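Local coordinates for protein ADP-dependent (S)-NAD(P)H-hydrate dehydratase (Enterococcus faecalis, PDB 2R3B) that probably catalyses the ADP-dependent dehydration of S-form NAD(P)H hydrate, helping to repair damaged NADH and NADPH, at residues Val168-Gln173 against Thr202-Ser207; Ser149-Phe154 against Gln173-Arg178; Asn191-Gln196 against Thr211-Gly216. All blocks are in the same frame, centred on the assembly; numbering follows the deposited sequence.

Interaction 1. Residues Val168-Gln173 against Thr202-Ser207; sequences VFTPHQ and TIVLKS
Two neighbouring parallel strands of the central sheet of this ribokinase-like fold meet here, Val-168 and Phe-169 beside Thr-202 and Ile-203, and run out at their C-terminal ends toward the predicted NAD(P)HX site, to which His-172 belongs. The rungs follow parallel-sheet pairing: Phe-169 N donates to Thr-202 O (2.9 Å) and Val-204 N to Phe-169 O (2.8 Å), at an N-H...O angle of 169°. Pro-171, which has no N-H, interrupts the ladder; its ring carbon CD sits 3.2 Å from Val-204 O instead. The pairing resumes one step on, where Lys-206 N reaches Pro-171 O at 2.9 Å, in the plane of that carbonyl. On the face that carries Val-168, its CG1 meets Val-204 CG2 at 3.8 Å, and Thr-170 CG2 lies alongside Val-204 with both side chains pointing the same way. On the other face Ile-203 turns CD1 toward Phe-169 CD1, while its CG2 meets Pro-171 CG from a side chain set about perpendicular to the proline. Lys-206 folds back across the partner segment: a bend at chi3 (-61°) lays CE 3.4 Å from Thr-170 O, and the side chain comes about 4 Å from Gly-234 (nearest atoms) of the predicted AMP site. Past the strand ends, water 1 joins the start of the helix to the loop after strand 202-205, donating to Lys-206 O and Gln-173 OE1 and accepting from Gln-173 N, the first residue of a helix for which His-172 is N-cap. Strand 143-147 flanks the pair beyond Val-168, and its last residue, Asp-147, accepts Thr-170 OG1 through OD1; strand 211-213 lies beyond Ile-203. Helix 252-269 covers Val-168, Thr-202 and Val-204, whereas helix 173-180 covers Phe-169, Pro-171 and Ile-203.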
loop_
_atom_site.group_PDB
_atom_site.type_symbol
_atom_site.label_atom_id
_atom_site.label_comp_id
_atom_site.label_asym_id
_atom_site.label_seq_id
_atom_site.Cartn_x
_atom_site.Cartn_y
_atom_site.Cartn_z
ATOM N N VAL B 168 3.412 31.828 -7.587
ATOM C CA VAL B 168 4.703 31.142 -7.841
ATOM C C VAL B 168 4.457 30.252 -9.063
ATOM O O VAL B 168 3.622 29.350 -9.019
ATOM C CB VAL B 168 5.156 30.288 -6.663
ATOM C CG1 VAL B 168 6.531 29.624 -6.940
ATOM C CG2 VAL B 168 5.155 31.092 -5.357
ATOM N N PHE B 169 5.159 30.503 -10.163
ATOM C CA PHE B 169 5.137 29.589 -11.319
ATOM C C PHE B 169 6.328 28.659 -11.243
ATOM O O PHE B 169 7.441 29.090 -10.910
ATOM C CB PHE B 169 5.214 30.325 -12.652
ATOM C CG PHE B 169 4.032 31.180 -12.958
ATOM C CD1 PHE B 169 3.998 32.501 -12.548
ATOM C CD2 PHE B 169 2.958 30.676 -13.662
ATOM C CE1 PHE B 169 2.918 33.311 -12.850
ATOM C CE2 PHE B 169 1.889 31.477 -13.977
ATOM C CZ PHE B 169 1.855 32.802 -13.565
ATOM N N THR B 170 6.118 27.383 -11.547
ATOM C CA THR B 170 7.222 26.424 -11.541
ATOM C C THR B 170 7.476 25.731 -12.898
ATOM O O THR B 170 7.360 24.506 -12.994
ATOM C CB THR B 170 6.959 25.368 -10.472
ATOM O OG1 THR B 170 5.693 24.755 -10.732
ATOM C CG2 THR B 170 6.900 26.000 -9.070
ATOM N N PRO B 171 7.807 26.513 -13.955
ATOM C CA PRO B 171 7.923 25.956 -15.287
ATOM C C PRO B 171 9.247 25.259 -15.560
ATOM O O PRO B 171 10.276 25.670 -15.027
ATOM C CB PRO B 171 7.858 27.208 -16.170
ATOM C CG PRO B 171 8.517 28.268 -15.347
ATOM C CD PRO B 171 8.024 27.972 -13.959
ATOM N N HIS B 172 9.208 24.203 -16.366
ATOM C CA HIS B 172 10.433 23.749 -17.008
ATOM C C HIS B 172 10.656 24.672 -18.214
ATOM O O HIS B 172 9.855 25.562 -18.474
ATOM C CB HIS B 172 10.414 22.245 -17.344
ATOM C CG HIS B 172 9.306 21.807 -18.253
ATOM N ND1 HIS B 172 8.981 22.476 -19.413
ATOM C CD2 HIS B 172 8.489 20.727 -18.202
ATOM C CE1 HIS B 172 7.997 21.844 -20.027
ATOM N NE2 HIS B 172 7.685 20.771 -19.318
ATOM N N GLN B 173 11.759 24.498 -18.920
ATOM C CA GLN B 173 12.146 25.453 -19.980
ATOM C C GLN B 173 11.107 25.681 -21.093
ATOM O O GLN B 173 10.925 26.820 -21.540
ATOM C CB GLN B 173 13.556 25.105 -20.520
ATOM C CG GLN B 173 14.655 25.432 -19.453
ATOM C CD GLN B 173 15.998 24.675 -19.612
ATOM O OE1 GLN B 173 16.083 23.440 -19.446
ATOM N NE2 GLN B 173 17.057 25.431 -19.862
ATOM N N THR B 202 6.855 35.078 -8.733
ATOM C CA THR B 202 8.085 34.324 -8.586
ATOM C C THR B 202 8.127 33.278 -9.673
ATOM O O THR B 202 7.113 32.616 -9.967
ATOM C CB THR B 202 8.148 33.648 -7.223
ATOM O OG1 THR B 202 8.120 34.648 -6.193
ATOM C CG2 THR B 202 9.412 32.809 -7.079
ATOM N N ILE B 203 9.289 33.119 -10.290
ATOM C CA ILE B 203 9.483 32.089 -11.297
ATOM C C ILE B 203 10.544 31.104 -10.821
ATOM O O ILE B 203 11.700 31.460 -10.680
ATOM C CB ILE B 203 9.901 32.646 -12.691
ATOM C CG1 ILE B 203 9.012 33.840 -13.109
ATOM C CG2 ILE B 203 9.970 31.502 -13.729
ATOM C CD1 ILE B 203 7.524 33.504 -13.241
ATOM N N VAL B 204 10.138 29.853 -10.572
ATOM C CA VAL B 204 11.072 28.777 -10.269
ATOM C C VAL B 204 11.343 28.075 -11.591
ATOM O O VAL B 204 10.527 27.277 -12.072
ATOM C CB VAL B 204 10.506 27.782 -9.233
ATOM C CG1 VAL B 204 11.515 26.697 -8.911
ATOM C CG2 VAL B 204 10.050 28.504 -7.974
ATOM N N LEU B 205 12.465 28.429 -12.226
ATOM C CA LEU B 205 12.746 27.959 -13.573
ATOM C C LEU B 205 13.548 26.691 -13.440
ATOM O O LEU B 205 14.751 26.707 -13.164
ATOM C CB LEU B 205 13.475 29.030 -14.402
ATOM C CG LEU B 205 13.861 28.639 -15.831
ATOM C CD1 LEU B 205 12.624 28.136 -16.613
ATOM C CD2 LEU B 205 14.556 29.830 -16.529
ATOM N N LYS B 206 12.863 25.561 -13.619
ATOM C CA LYS B 206 13.446 24.269 -13.286
ATOM C C LYS B 206 14.410 23.830 -14.358
ATOM O O LYS B 206 14.130 24.001 -15.542
ATOM C CB LYS B 206 12.366 23.207 -13.164
ATOM C CG LYS B 206 11.397 23.507 -12.034
ATOM C CD LYS B 206 10.476 22.350 -11.746
ATOM C CE LYS B 206 9.624 21.977 -12.924
ATOM N NZ LYS B 206 8.747 20.864 -12.493
ATOM N N SER B 207 15.527 23.247 -13.932
ATOM C CA SER B 207 16.526 22.703 -14.872
ATOM C C SER B 207 17.496 21.833 -14.107
ATOM O O SER B 207 17.239 21.499 -12.957
ATOM C CB SER B 207 17.267 23.830 -15.582
ATOM O OG SER B 207 18.153 24.516 -14.694
HETATM O O HOH W 1 13.807 22.582 -17.887
#

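Interaction 2. Residues Ser149-Phe154 against Gln173-Arg178; sequences SAITLF and QMEWQR. With EDO (1,2-ethanediol), chain N.
Thr-152 and Arg-178, with Ile-151 and Glu-175 deeper in, join two nearly parallel helices lying side by side on one face of the sheet, their axes 9.3 Å apart and inclined by 17°. In the buried part, Ile-151 CD1 comes within 4.1 Å of Glu-175 OE1, the two side chains meeting at about a right angle. That oxygen also accepts the backbone N of His-172, a bond from the third helical residue back to the N-cap, which forms one half of a capping box and fixes the carboxylate at the start of helix 173-180. The outer part is partly exposed and carries a water and a diol, although its atoms approach more closely than the inner pair. With chi1 near -150°, Arg-178 sends CG away from its own backbone N, and a bend at chi3 brings the guanidinium to Thr-152, whose methyl CG2 lies over one face and 3.7 Å from Arg-178 CD. Thr-152 OG1 is 2.9 Å from Arg-178 NH1, yet the angle is too poor for a hydrogen bond. Water 2 donates to Glu-175 OE2 at 3.2 Å; its 2.5 Å approach to Thr-152 OG1 is too short to be taken at face value. A 1,2-ethanediol, probably from the crystallisation liquor, donates through O2 to Arg-178 O at the same margin. Ser-149 OG binds Gly-122 O beside the predicted substrate site; Leu-153 leans on helix 125-137, and Trp-176 on strand 202-205 away from helix 149-156.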
loop_
_atom_site.group_PDB
_atom_site.type_symbol
_atom_site.label_atom_id
_atom_site.label_comp_id
_atom_site.label_asym_id
_atom_site.label_seq_id
_atom_site.Cartn_x
_atom_site.Cartn_y
_atom_site.Cartn_z
ATOM N N SER B 149 0.793 21.602 -16.405
ATOM C CA SER B 149 -0.208 21.995 -17.383
ATOM C C SER B 149 -1.027 23.219 -17.008
ATOM O O SER B 149 -1.616 23.844 -17.896
ATOM C CB SER B 149 -1.146 20.800 -17.682
ATOM O OG SER B 149 -2.027 20.537 -16.601
ATOM N N ALA B 150 -1.052 23.610 -15.728
ATOM C CA ALA B 150 -1.746 24.809 -15.313
ATOM C C ALA B 150 -0.981 26.044 -15.860
ATOM O O ALA B 150 -1.585 27.066 -16.160
ATOM C CB ALA B 150 -1.916 24.870 -13.783
ATOM N N ILE B 151 0.329 25.923 -16.038
ATOM C CA ILE B 151 1.112 27.021 -16.639
ATOM C C ILE B 151 0.724 27.161 -18.124
ATOM O O ILE B 151 0.475 28.269 -18.619
ATOM C CB ILE B 151 2.627 26.783 -16.536
ATOM C CG1 ILE B 151 3.055 26.620 -15.074
ATOM C CG2 ILE B 151 3.419 27.986 -17.163
ATOM C CD1 ILE B 151 4.497 26.211 -14.883
ATOM N N THR B 152 0.666 26.037 -18.814
ATOM C CA THR B 152 0.249 26.011 -20.209
ATOM C C THR B 152 -1.147 26.579 -20.391
ATOM O O THR B 152 -1.373 27.404 -21.285
ATOM C CB THR B 152 0.316 24.605 -20.765
ATOM O OG1 THR B 152 1.661 24.138 -20.693
ATOM C CG2 THR B 152 -0.151 24.545 -22.235
ATOM N N LEU B 153 -2.100 26.151 -19.566
ATOM C CA LEU B 153 -3.466 26.709 -19.634
ATOM C C LEU B 153 -3.501 28.194 -19.296
ATOM O O LEU B 153 -4.285 28.972 -19.879
ATOM C CB LEU B 153 -4.391 25.957 -18.677
ATOM C CG LEU B 153 -4.691 24.498 -19.042
ATOM C CD1 LEU B 153 -5.618 23.862 -17.996
ATOM C CD2 LEU B 153 -5.252 24.332 -20.467
ATOM N N PHE B 154 -2.681 28.596 -18.327
ATOM C CA PHE B 154 -2.602 29.989 -17.921
ATOM C C PHE B 154 -2.153 30.847 -19.104
ATOM O O PHE B 154 -2.725 31.900 -19.362
ATOM C CB PHE B 154 -1.669 30.207 -16.726
ATOM C CG PHE B 154 -1.548 31.649 -16.336
ATOM C CD1 PHE B 154 -0.562 32.462 -16.919
ATOM C CD2 PHE B 154 -2.433 32.227 -15.437
ATOM C CE1 PHE B 154 -0.478 33.818 -16.596
ATOM C CE2 PHE B 154 -2.336 33.592 -15.110
ATOM C CZ PHE B 154 -1.369 34.381 -15.680
ATOM N N GLN B 173 11.759 24.498 -18.920
ATOM C CA GLN B 173 12.146 25.453 -19.980
ATOM C C GLN B 173 11.107 25.681 -21.093
ATOM O O GLN B 173 10.925 26.820 -21.540
ATOM C CB GLN B 173 13.556 25.105 -20.520
ATOM C CG GLN B 173 14.655 25.432 -19.453
ATOM C CD GLN B 173 15.998 24.675 -19.612
ATOM O OE1 GLN B 173 16.083 23.440 -19.446
ATOM N NE2 GLN B 173 17.057 25.431 -19.862
HETATM N N MSE B 174 10.396 24.644 -21.510
HETATM C CA MSE B 174 9.400 24.807 -22.569
HETATM C C MSE B 174 8.119 25.463 -22.039
HETATM O O MSE B 174 7.481 26.251 -22.738
HETATM C CB MSE B 174 9.121 23.471 -23.257
HETATM C CG MSE B 174 10.314 22.944 -24.063
HETATM SE SE MSE B 174 10.918 24.162 -25.493
HETATM C CE MSE B 174 9.485 23.900 -26.755
ATOM N N GLU B 175 7.760 25.180 -20.792
ATOM C CA GLU B 175 6.634 25.870 -20.167
ATOM C C GLU B 175 6.973 27.340 -20.033
ATOM O O GLU B 175 6.112 28.200 -20.265
ATOM C CB GLU B 175 6.274 25.228 -18.806
ATOM C CG GLU B 175 5.497 23.921 -18.925
ATOM C CD GLU B 175 5.642 22.958 -17.728
ATOM O OE1 GLU B 175 6.443 23.210 -16.800
ATOM O OE2 GLU B 175 4.939 21.918 -17.728
ATOM N N TRP B 176 8.223 27.650 -19.675
ATOM C CA TRP B 176 8.652 29.052 -19.553
ATOM C C TRP B 176 8.649 29.786 -20.908
ATOM O O TRP B 176 8.305 30.964 -20.979
ATOM C CB TRP B 176 10.054 29.106 -18.965
ATOM C CG TRP B 176 10.614 30.456 -18.702
ATOM C CD1 TRP B 176 11.868 30.857 -19.030
ATOM C CD2 TRP B 176 9.994 31.585 -18.045
ATOM N NE1 TRP B 176 12.085 32.120 -18.597
ATOM C CE2 TRP B 176 10.955 32.609 -18.010
ATOM C CE3 TRP B 176 8.735 31.825 -17.462
ATOM C CZ2 TRP B 176 10.717 33.832 -17.432
ATOM C CZ3 TRP B 176 8.482 33.057 -16.919
ATOM C CH2 TRP B 176 9.466 34.060 -16.908
ATOM N N GLN B 177 9.039 29.079 -21.961
ATOM C CA GLN B 177 8.963 29.628 -23.320
ATOM C C GLN B 177 7.551 30.061 -23.612
ATOM O O GLN B 177 7.302 31.143 -24.131
ATOM C CB GLN B 177 9.412 28.585 -24.335
ATOM C CG GLN B 177 9.305 29.039 -25.773
ATOM C CD GLN B 177 9.901 28.031 -26.731
ATOM O OE1 GLN B 177 11.090 27.716 -26.668
ATOM N NE2 GLN B 177 9.065 27.502 -27.615
ATOM N N ARG B 178 6.620 29.201 -23.235
ATOM C CA ARG B 178 5.207 29.461 -23.453
ATOM C C ARG B 178 4.709 30.629 -22.623
ATOM O O ARG B 178 4.009 31.476 -23.129
ATOM C CB ARG B 178 4.388 28.186 -23.190
ATOM C CG ARG B 178 3.139 28.122 -24.012
ATOM C CD ARG B 178 2.354 26.841 -23.796
ATOM N NE ARG B 178 2.942 25.693 -24.490
ATOM C CZ ARG B 178 3.617 24.701 -23.904
ATOM N NH1 ARG B 178 3.813 24.680 -22.582
ATOM N NH2 ARG B 178 4.096 23.709 -24.654
HETATM C C1 EDO N . 0.107 30.230 -25.327
HETATM O O1 EDO N . 0.927 29.112 -25.652
HETATM C C2 EDO N . 0.941 31.458 -24.976
HETATM O O2 EDO N . 2.350 31.217 -25.085
HETATM O O HOH W 2 2.586 21.996 -19.944
#

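Interaction 3. Residues Asn191-Gln196 against Thr211-Gly216; sequences NNQRQQ and TIFHAG. With EDO (1,2-ethanediol), chain O.
Asn-192 OD1 accepts the indole N-H of Trp-176, and the side chain so held rests on Phe-213 across the contact. Its CB stands over one face of the phenyl ring, 3.8 Å from the centroid and 23° off the normal, a CH-pi contact displaced toward the rim, where CZ is 3.5 Å from Asn-192 CB. The carboxamide continues past that rim with its plane 70° from the ring, ND2 lying 3.8 Å from Phe-213 CZ. Phe-213 reaches the helix because its CG is anti to the carbonyl carbon (chi1 -63°). Gln-193 bends at chi2 to bring its amide to the ring edge near CD1. Helix 189-199 and the strand that follows it, 202-205, belong to the alpha/beta part of the ribokinase-like fold; strand 211-213 returns antiparallel to 202-205 as a beta-hairpin, so that the helix covers the hairpin face carrying Ile-203 and Phe-213. Farther along, Gln-196 lays its aliphatic part on the strand end, CB 3.9 Å from Phe-213 CB and CG 3.7 Å from Phe-213 O. Its NE2 is taken by Ser-201 O, which holds the amide beside the backbone of His-214. The opposite hairpin face carries Ile-212 against helix 252-269, and His-214 NE2 is bonded to Glu-217 O. A 1,2-ethanediol, probably from the crystallisation liquor, accepts Ala-215 N through O2 at 3.0 Å and also bonds to Glu-165 O.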
loop_
_atom_site.group_PDB
_atom_site.type_symbol
_atom_site.label_atom_id
_atom_site.label_comp_id
_atom_site.label_asym_id
_atom_site.label_seq_id
_atom_site.Cartn_x
_atom_site.Cartn_y
_atom_site.Cartn_z
ATOM N N ASN B 191 17.095 38.427 -19.535
ATOM C CA ASN B 191 15.784 38.256 -20.180
ATOM C C ASN B 191 14.796 37.560 -19.250
ATOM O O ASN B 191 13.657 38.003 -19.107
ATOM C CB ASN B 191 15.903 37.442 -21.466
ATOM C CG ASN B 191 16.578 38.218 -22.600
ATOM O OD1 ASN B 191 16.672 39.435 -22.552
ATOM N ND2 ASN B 191 17.057 37.500 -23.611
ATOM N N ASN B 192 15.250 36.486 -18.603
ATOM C CA ASN B 192 14.436 35.790 -17.597
ATOM C C ASN B 192 13.979 36.738 -16.515
ATOM O O ASN B 192 12.808 36.780 -16.165
ATOM C CB ASN B 192 15.204 34.612 -16.959
ATOM C CG ASN B 192 15.400 33.437 -17.902
ATOM O OD1 ASN B 192 14.740 33.311 -18.940
ATOM N ND2 ASN B 192 16.324 32.558 -17.535
ATOM N N GLN B 193 14.884 37.544 -15.992
ATOM C CA GLN B 193 14.519 38.501 -14.948
ATOM C C GLN B 193 13.511 39.545 -15.424
ATOM O O GLN B 193 12.583 39.941 -14.691
ATOM C CB GLN B 193 15.768 39.192 -14.408
ATOM C CG GLN B 193 15.512 40.111 -13.244
ATOM C CD GLN B 193 15.146 39.373 -11.984
ATOM O OE1 GLN B 193 13.979 39.342 -11.571
ATOM N NE2 GLN B 193 16.129 38.769 -11.368
ATOM N N ARG B 194 13.693 40.015 -16.643
ATOM C CA ARG B 194 12.785 41.018 -17.189
ATOM C C ARG B 194 11.371 40.452 -17.305
ATOM O O ARG B 194 10.379 41.145 -17.060
ATOM C CB ARG B 194 13.281 41.443 -18.559
ATOM C CG ARG B 194 12.515 42.618 -19.151
ATOM C CD ARG B 194 13.242 43.232 -20.359
ATOM N NE ARG B 194 14.670 43.437 -20.091
ATOM C CZ ARG B 194 15.665 42.753 -20.653
ATOM N NH1 ARG B 194 15.425 41.804 -21.548
ATOM N NH2 ARG B 194 16.923 43.021 -20.315
ATOM N N GLN B 195 11.284 39.190 -17.693
ATOM C CA GLN B 195 9.983 38.564 -17.914
ATOM C C GLN B 195 9.352 38.187 -16.570
ATOM O O GLN B 195 8.130 38.263 -16.408
ATOM C CB GLN B 195 10.102 37.376 -18.863
ATOM C CG GLN B 195 10.381 37.742 -20.306
ATOM C CD GLN B 195 9.394 38.754 -20.824
ATOM O OE1 GLN B 195 8.180 38.538 -20.766
ATOM N NE2 GLN B 195 9.902 39.890 -21.298
ATOM N N GLN B 196 10.175 37.833 -15.585
ATOM C CA GLN B 196 9.681 37.769 -14.209
ATOM C C GLN B 196 9.057 39.085 -13.781
ATOM O O GLN B 196 7.985 39.107 -13.183
ATOM C CB GLN B 196 10.783 37.437 -13.211
ATOM C CG GLN B 196 10.305 37.429 -11.757
ATOM C CD GLN B 196 10.261 38.782 -11.109
ATOM O OE1 GLN B 196 11.082 39.660 -11.427
ATOM N NE2 GLN B 196 9.318 38.971 -10.169
ATOM N N THR B 211 16.852 27.852 -11.132
ATOM C CA THR B 211 17.053 29.259 -10.832
ATOM C C THR B 211 15.734 29.869 -10.438
ATOM O O THR B 211 14.703 29.622 -11.085
ATOM C CB THR B 211 17.635 30.024 -12.048
ATOM O OG1 THR B 211 18.733 29.277 -12.602
ATOM C CG2 THR B 211 18.139 31.427 -11.628
ATOM N N ILE B 212 15.750 30.644 -9.365
ATOM C CA ILE B 212 14.541 31.310 -8.881
ATOM C C ILE B 212 14.649 32.819 -9.088
ATOM O O ILE B 212 15.524 33.476 -8.498
ATOM C CB ILE B 212 14.259 30.991 -7.399
ATOM C CG1 ILE B 212 14.277 29.475 -7.150
ATOM C CG2 ILE B 212 12.937 31.629 -6.929
ATOM C CD1 ILE B 212 14.362 29.132 -5.707
ATOM N N PHE B 213 13.752 33.338 -9.918
ATOM C CA PHE B 213 13.630 34.777 -10.202
ATOM C C PHE B 213 12.489 35.369 -9.398
ATOM O O PHE B 213 11.397 34.816 -9.330
ATOM C CB PHE B 213 13.405 35.008 -11.694
ATOM C CG PHE B 213 14.556 34.553 -12.521
ATOM C CD1 PHE B 213 15.669 35.367 -12.655
ATOM C CD2 PHE B 213 14.583 33.295 -13.097
ATOM C CE1 PHE B 213 16.764 34.929 -13.387
ATOM C CE2 PHE B 213 15.673 32.863 -13.828
ATOM C CZ PHE B 213 16.770 33.688 -13.964
ATOM N N HIS B 214 12.733 36.540 -8.837
ATOM C CA HIS B 214 11.753 37.234 -8.022
ATOM C C HIS B 214 12.183 38.713 -7.924
ATOM O O HIS B 214 13.045 39.166 -8.684
ATOM C CB HIS B 214 11.723 36.577 -6.647
ATOM C CG HIS B 214 13.022 36.671 -5.910
ATOM N ND1 HIS B 214 13.160 37.406 -4.750
ATOM C CD2 HIS B 214 14.235 36.126 -6.158
ATOM C CE1 HIS B 214 14.404 37.314 -4.320
ATOM N NE2 HIS B 214 15.078 36.539 -5.151
ATOM N N ALA B 215 11.566 39.448 -7.006
ATOM C CA ALA B 215 11.822 40.894 -6.878
ATOM C C ALA B 215 13.226 41.236 -6.396
ATOM O O ALA B 215 13.690 42.353 -6.618
ATOM C CB ALA B 215 10.769 41.543 -5.997
ATOM N N GLY B 216 13.911 40.273 -5.794
ATOM C CA GLY B 216 15.278 40.412 -5.278
ATOM C C GLY B 216 16.311 39.743 -6.153
ATOM O O GLY B 216 16.034 39.459 -7.316
HETATM C C1 EDO O . 7.010 38.373 -6.632
HETATM O O1 EDO O . 6.576 38.736 -5.320
HETATM C C2 EDO O . 8.463 37.934 -6.573
HETATM O O2 EDO O . 9.083 38.662 -5.490
#

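From the N terminus, the chain enters helix 149-156, passes through strand 167-170, and closes interaction 2 when helix 173-180 comes alongside. Interaction 1 opens on the strand within that loop and closes only at 202-207, so the two cross, sharing Gln-173. Interaction 3 opens at 191-196, inside the loop of interaction 1, and closes beyond it at 211-216, crossing it in turn; interactions 2 and 3 follow in series. Strand 202-205 bonds to strand 211-213 through Leu-205 N to Thr-211 O and Ile-203 N to Phe-213 O. Trp-176 bridges helices 173-180 and 189-199. Together the three contacts tie this helical layer to strands 167-170, 202-205 and 211-213, neighbours in the sheet.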